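Local coordinates for isomerase/lactonizing enzyme (Agrobacterium tumefaciens, PDB 1RVK), which is of unknown function but belongs to the enolase superfamily and probably uses its bound magnesium ion to catalyse an isomerase or lactonizing reaction, at residues A[213-224]-A[241-252]. Sequence-based numbering, arbitrary orientation.
Sequences RTDALALGRGLE and SSYKWLSDNLDI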
loop_
_atom_site.group_PDB
_atom_site.type_symbol
_atom_site.label_atom_id
_atom_site.label_comp_id
_atom_site.label_asym_id
_atom_site.label_seq_id
_atom_site.Cartn_x
_atom_site.Cartn_y
_atom_site.Cartn_z
ATOM N N ARG A 213 -15.506 -3.751 19.702
ATOM C CA ARG A 213 -16.491 -4.488 18.921
ATOM C C ARG A 213 -17.798 -3.696 18.849
ATOM O O ARG A 213 -18.387 -3.568 17.781
ATOM C CB ARG A 213 -16.775 -5.863 19.540
ATOM C CG ARG A 213 -15.658 -6.890 19.385
ATOM C CD ARG A 213 -16.152 -8.266 19.801
ATOM N NE ARG A 213 -15.106 -9.286 19.773
ATOM C CZ ARG A 213 -15.342 -10.587 19.903
ATOM N NH1 ARG A 213 -16.585 -11.018 20.065
ATOM N NH2 ARG A 213 -14.338 -11.457 19.882
ATOM N N THR A 214 -18.241 -3.156 19.983
ATOM C CA THR A 214 -19.492 -2.400 20.013
ATOM C C THR A 214 -19.472 -1.170 19.105
ATOM O O THR A 214 -20.463 -0.884 18.432
ATOM C CB THR A 214 -19.872 -1.964 21.455
ATOM O OG1 THR A 214 -18.775 -1.276 22.066
ATOM C CG2 THR A 214 -20.243 -3.182 22.294
ATOM N N ASP A 215 -18.356 -0.447 19.074
ATOM C CA ASP A 215 -18.263 0.735 18.213
ATOM C C ASP A 215 -18.199 0.346 16.734
ATOM O O ASP A 215 -18.813 0.994 15.888
ATOM C CB ASP A 215 -17.040 1.593 18.575
ATOM C CG ASP A 215 -17.293 2.507 19.773
ATOM O OD1 ASP A 215 -18.472 2.784 20.087
ATOM O OD2 ASP A 215 -16.307 2.967 20.390
ATOM N N ALA A 216 -17.459 -0.712 16.420
ATOM C CA ALA A 216 -17.352 -1.161 15.037
ATOM C C ALA A 216 -18.707 -1.636 14.514
ATOM O O ALA A 216 -19.023 -1.444 13.341
ATOM C CB ALA A 216 -16.322 -2.286 14.924
ATOM N N LEU A 217 -19.503 -2.262 15.380
ATOM C CA LEU A 217 -20.824 -2.741 14.982
ATOM C C LEU A 217 -21.719 -1.540 14.665
ATOM O O LEU A 217 -22.475 -1.553 13.692
ATOM C CB LEU A 217 -21.456 -3.574 16.107
ATOM C CG LEU A 217 -22.876 -4.093 15.844
ATOM C CD1 LEU A 217 -22.846 -5.099 14.700
ATOM C CD2 LEU A 217 -23.441 -4.745 17.100
ATOM N N ALA A 218 -21.622 -0.501 15.487
ATOM C CA ALA A 218 -22.414 0.708 15.289
ATOM C C ALA A 218 -21.997 1.388 13.988
ATOM O O ALA A 218 -22.834 1.895 13.237
ATOM C CB ALA A 218 -22.221 1.656 16.461
ATOM N N LEU A 219 -20.696 1.405 13.727
ATOM C CA LEU A 219 -20.185 2.012 12.506
ATOM C C LEU A 219 -20.677 1.216 11.294
ATOM O O LEU A 219 -21.235 1.779 10.351
ATOM C CB LEU A 219 -18.651 2.042 12.546
ATOM C CG LEU A 219 -17.867 2.658 11.379
ATOM C CD1 LEU A 219 -17.909 1.738 10.185
ATOM C CD2 LEU A 219 -18.430 4.025 11.029
ATOM N N GLY A 220 -20.478 -0.096 11.330
ATOM C CA GLY A 220 -20.904 -0.938 10.225
ATOM C C GLY A 220 -22.393 -0.860 9.943
ATOM O O GLY A 220 -22.811 -0.829 8.786
ATOM N N ARG A 221 -23.195 -0.834 11.001
ATOM C CA ARG A 221 -24.642 -0.755 10.853
ATOM C C ARG A 221 -25.057 0.542 10.168
ATOM O O ARG A 221 -25.994 0.561 9.370
ATOM C CB ARG A 221 -25.321 -0.856 12.220
ATOM C CG ARG A 221 -25.287 -2.249 12.813
ATOM C CD ARG A 221 -26.090 -2.326 14.103
ATOM N NE ARG A 221 -26.305 -3.708 14.522
ATOM C CZ ARG A 221 -27.022 -4.594 13.837
ATOM N NH1 ARG A 221 -27.602 -4.244 12.695
ATOM N NH2 ARG A 221 -27.158 -5.833 14.291
ATOM N N GLY A 222 -24.355 1.622 10.488
ATOM C CA GLY A 222 -24.667 2.906 9.887
ATOM C C GLY A 222 -24.314 2.930 8.414
ATOM O O GLY A 222 -24.950 3.625 7.626
ATOM N N LEU A 223 -23.295 2.165 8.039
ATOM C CA LEU A 223 -22.854 2.096 6.649
ATOM C C LEU A 223 -23.879 1.412 5.753
ATOM O O LEU A 223 -23.950 1.689 4.558
ATOM C CB LEU A 223 -21.522 1.347 6.558
ATOM C CG LEU A 223 -20.221 2.118 6.796
ATOM C CD1 LEU A 223 -20.372 3.094 7.937
ATOM C CD2 LEU A 223 -19.105 1.127 7.076
ATOM N N GLU A 224 -24.670 0.517 6.339
ATOM C CA GLU A 224 -25.685 -0.223 5.598
ATOM C C GLU A 224 -26.596 0.658 4.749
ATOM O O GLU A 224 -26.775 0.407 3.558
ATOM C CB GLU A 224 -26.538 -1.057 6.560
ATOM C CG GLU A 224 -26.404 -2.563 6.367
ATOM C CD GLU A 224 -26.933 -3.035 5.019
ATOM O OE1 GLU A 224 -26.455 -2.532 3.979
ATOM O OE2 GLU A 224 -27.823 -3.912 5.000
ATOM N N SER A 241 -10.703 -13.278 16.180
ATOM C CA SER A 241 -12.046 -13.579 16.665
ATOM C C SER A 241 -13.011 -12.410 16.563
ATOM O O SER A 241 -14.197 -12.606 16.313
ATOM C CB SER A 241 -11.994 -14.080 18.114
ATOM O OG SER A 241 -11.599 -15.441 18.159
ATOM N N SER A 242 -12.513 -11.196 16.771
ATOM C CA SER A 242 -13.364 -10.020 16.683
ATOM C C SER A 242 -13.862 -9.840 15.253
ATOM O O SER A 242 -14.988 -9.396 15.033
ATOM C CB SER A 242 -12.601 -8.775 17.129
ATOM O OG SER A 242 -12.357 -8.811 18.525
ATOM N N TYR A 243 -13.026 -10.194 14.283
ATOM C CA TYR A 243 -13.417 -10.063 12.886
ATOM C C TYR A 243 -14.402 -11.146 12.467
ATOM O O TYR A 243 -15.284 -10.904 11.640
ATOM C CB TYR A 243 -12.182 -10.064 11.985
ATOM C CG TYR A 243 -11.552 -8.699 11.907
ATOM C CD1 TYR A 243 -10.767 -8.205 12.953
ATOM C CD2 TYR A 243 -11.811 -7.859 10.824
ATOM C CE1 TYR A 243 -10.263 -6.902 12.920
ATOM C CE2 TYR A 243 -11.314 -6.560 10.783
ATOM C CZ TYR A 243 -10.544 -6.089 11.833
ATOM O OH TYR A 243 -10.069 -4.799 11.794
ATOM N N LYS A 244 -14.259 -12.341 13.032
ATOM C CA LYS A 244 -15.195 -13.417 12.723
ATOM C C LYS A 244 -16.570 -12.961 13.219
ATOM O O LYS A 244 -17.584 -13.100 12.524
ATOM C CB LYS A 244 -14.779 -14.705 13.440
ATOM C CG LYS A 244 -13.426 -15.240 13.003
ATOM C CD LYS A 244 -12.907 -16.337 13.929
ATOM C CE LYS A 244 -13.763 -17.595 13.870
ATOM N NZ LYS A 244 -13.215 -18.670 14.754
ATOM N N TRP A 245 -16.589 -12.393 14.422
ATOM C CA TRP A 245 -17.821 -11.909 15.037
ATOM C C TRP A 245 -18.424 -10.751 14.245
ATOM O O TRP A 245 -19.614 -10.757 13.929
ATOM C CB TRP A 245 -17.541 -11.438 16.471
ATOM C CG TRP A 245 -18.724 -10.796 17.153
ATOM C CD1 TRP A 245 -19.747 -11.432 17.804
ATOM C CD2 TRP A 245 -19.022 -9.395 17.213
ATOM N NE1 TRP A 245 -20.663 -10.510 18.263
ATOM C CE2 TRP A 245 -20.241 -9.254 17.913
ATOM C CE3 TRP A 245 -18.374 -8.245 16.742
ATOM C CZ2 TRP A 245 -20.830 -8.006 18.152
ATOM C CZ3 TRP A 245 -18.960 -7.002 16.981
ATOM C CH2 TRP A 245 -20.174 -6.896 17.678
ATOM N N LEU A 246 -17.596 -9.761 13.925
ATOM C CA LEU A 246 -18.070 -8.589 13.201
ATOM C C LEU A 246 -18.630 -8.955 11.829
ATOM O O LEU A 246 -19.678 -8.451 11.431
ATOM C CB LEU A 246 -16.938 -7.566 13.067
ATOM C CG LEU A 246 -17.252 -6.158 12.554
ATOM C CD1 LEU A 246 -17.547 -6.233 11.083
ATOM C CD2 LEU A 246 -18.415 -5.545 13.334
ATOM N N SER A 247 -17.931 -9.826 11.111
ATOM C CA SER A 247 -18.386 -10.254 9.792
ATOM C C SER A 247 -19.737 -10.956 9.892
ATOM O O SER A 247 -20.614 -10.758 9.060
ATOM C CB SER A 247 -17.359 -11.198 9.156
ATOM O OG SER A 247 -16.153 -10.509 8.869
ATOM N N ASP A 248 -19.908 -11.781 10.915
ATOM C CA ASP A 248 -21.169 -12.488 11.082
ATOM C C ASP A 248 -22.315 -11.550 11.457
ATOM O O ASP A 248 -23.484 -11.878 11.245
ATOM C CB ASP A 248 -21.022 -13.588 12.136
ATOM C CG ASP A 248 -20.260 -14.795 11.613
ATOM O OD1 ASP A 248 -19.958 -15.708 12.412
ATOM O OD2 ASP A 248 -19.969 -14.835 10.397
ATOM N N ASN A 249 -21.983 -10.381 11.997
ATOM C CA ASN A 249 -23.005 -9.424 12.410
ATOM C C ASN A 249 -23.264 -8.257 11.459
ATOM O O ASN A 249 -24.191 -7.480 11.680
ATOM C CB ASN A 249 -22.678 -8.871 13.802
ATOM C CG ASN A 249 -22.931 -9.882 14.905
ATOM O OD1 ASN A 249 -22.104 -10.756 15.172
ATOM N ND2 ASN A 249 -24.093 -9.779 15.538
ATOM N N LEU A 250 -22.454 -8.120 10.415
ATOM C CA LEU A 250 -22.645 -7.029 9.461
ATOM C C LEU A 250 -23.036 -7.544 8.087
ATOM O O LEU A 250 -22.667 -8.649 7.710
ATOM C CB LEU A 250 -21.359 -6.207 9.304
ATOM C CG LEU A 250 -20.852 -5.339 10.453
ATOM C CD1 LEU A 250 -19.688 -4.491 9.951
ATOM C CD2 LEU A 250 -21.967 -4.437 10.960
ATOM N N ASP A 251 -23.784 -6.737 7.344
ATOM C CA ASP A 251 -24.174 -7.104 5.991
ATOM C C ASP A 251 -23.080 -6.623 5.035
ATOM O O ASP A 251 -22.743 -7.303 4.068
ATOM C CB ASP A 251 -25.512 -6.455 5.618
ATOM C CG ASP A 251 -26.705 -7.203 6.192
ATOM O OD1 ASP A 251 -27.842 -6.709 6.044
ATOM O OD2 ASP A 251 -26.509 -8.289 6.780
ATOM N N ILE A 252 -22.522 -5.449 5.322
ATOM C CA ILE A 252 -21.468 -4.877 4.486
ATOM C C ILE A 252 -20.211 -5.743 4.532
ATOM O O ILE A 252 -19.819 -6.239 5.592
ATOM C CB ILE A 252 -21.114 -3.426 4.931
ATOM C CG1 ILE A 252 -20.057 -2.833 3.994
ATOM C CG2 ILE A 252 -20.597 -3.419 6.368
ATOM C CD1 ILE A 252 -19.782 -1.347 4.226
#
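Arg213 lies along the indole of Trp245. CB touches the benzo end of the ring, 3.6 Å from Trp245 CZ3. CG lies near Trp245 CE3 and Ser242 OG. CD sits over the face of the six-membered ring in a CH-pi contact, 4.2 Å from the centroid. The chain is extended from CG to NE, which carries the guanidinium along the indole face to the first turn of helix 240-249. There NE donates a hydrogen bond to Ser242 OG, 3.1 Å away at an N-H...O angle of 153°. That hydroxyl also bonds to Ser239 OG. CZ lies near Ser242 CA and OG. At the tip, NH1 lies over the pyrrole side of the indole, 3.6 Å from Trp245 CG. The guanidinium lies obliquely over the ring face, with the planes 25° apart. NH2 ends beside the Ser241-Ser242 peptide.

One helical turn on, Leu217 CB meets Trp245 CH2 obliquely. Its CD1 packs on Leu250 CD2 at 3.9 Å. Gly220 lets Leu250 rest directly on the backbone, with Leu250 CD2 3.7 Å from Gly220 CA. Further along, Ile252 CD1 reaches Leu223 CD2 at 3.8 Å. At the exposed end the carboxylates of Glu224 and Asp251 come close, two like charges in a probably unfavourable pairing.

The two helices run roughly parallel, at 31°, as successive outer helices of the C-terminal beta/alpha barrel. Strand 230-232 lies between them in sequence, and its Ile231 touches Leu223 and Ile252. Leu246 packs on Val254 of strand 254-256, while Leu219 and Leu223 face helix 183-197.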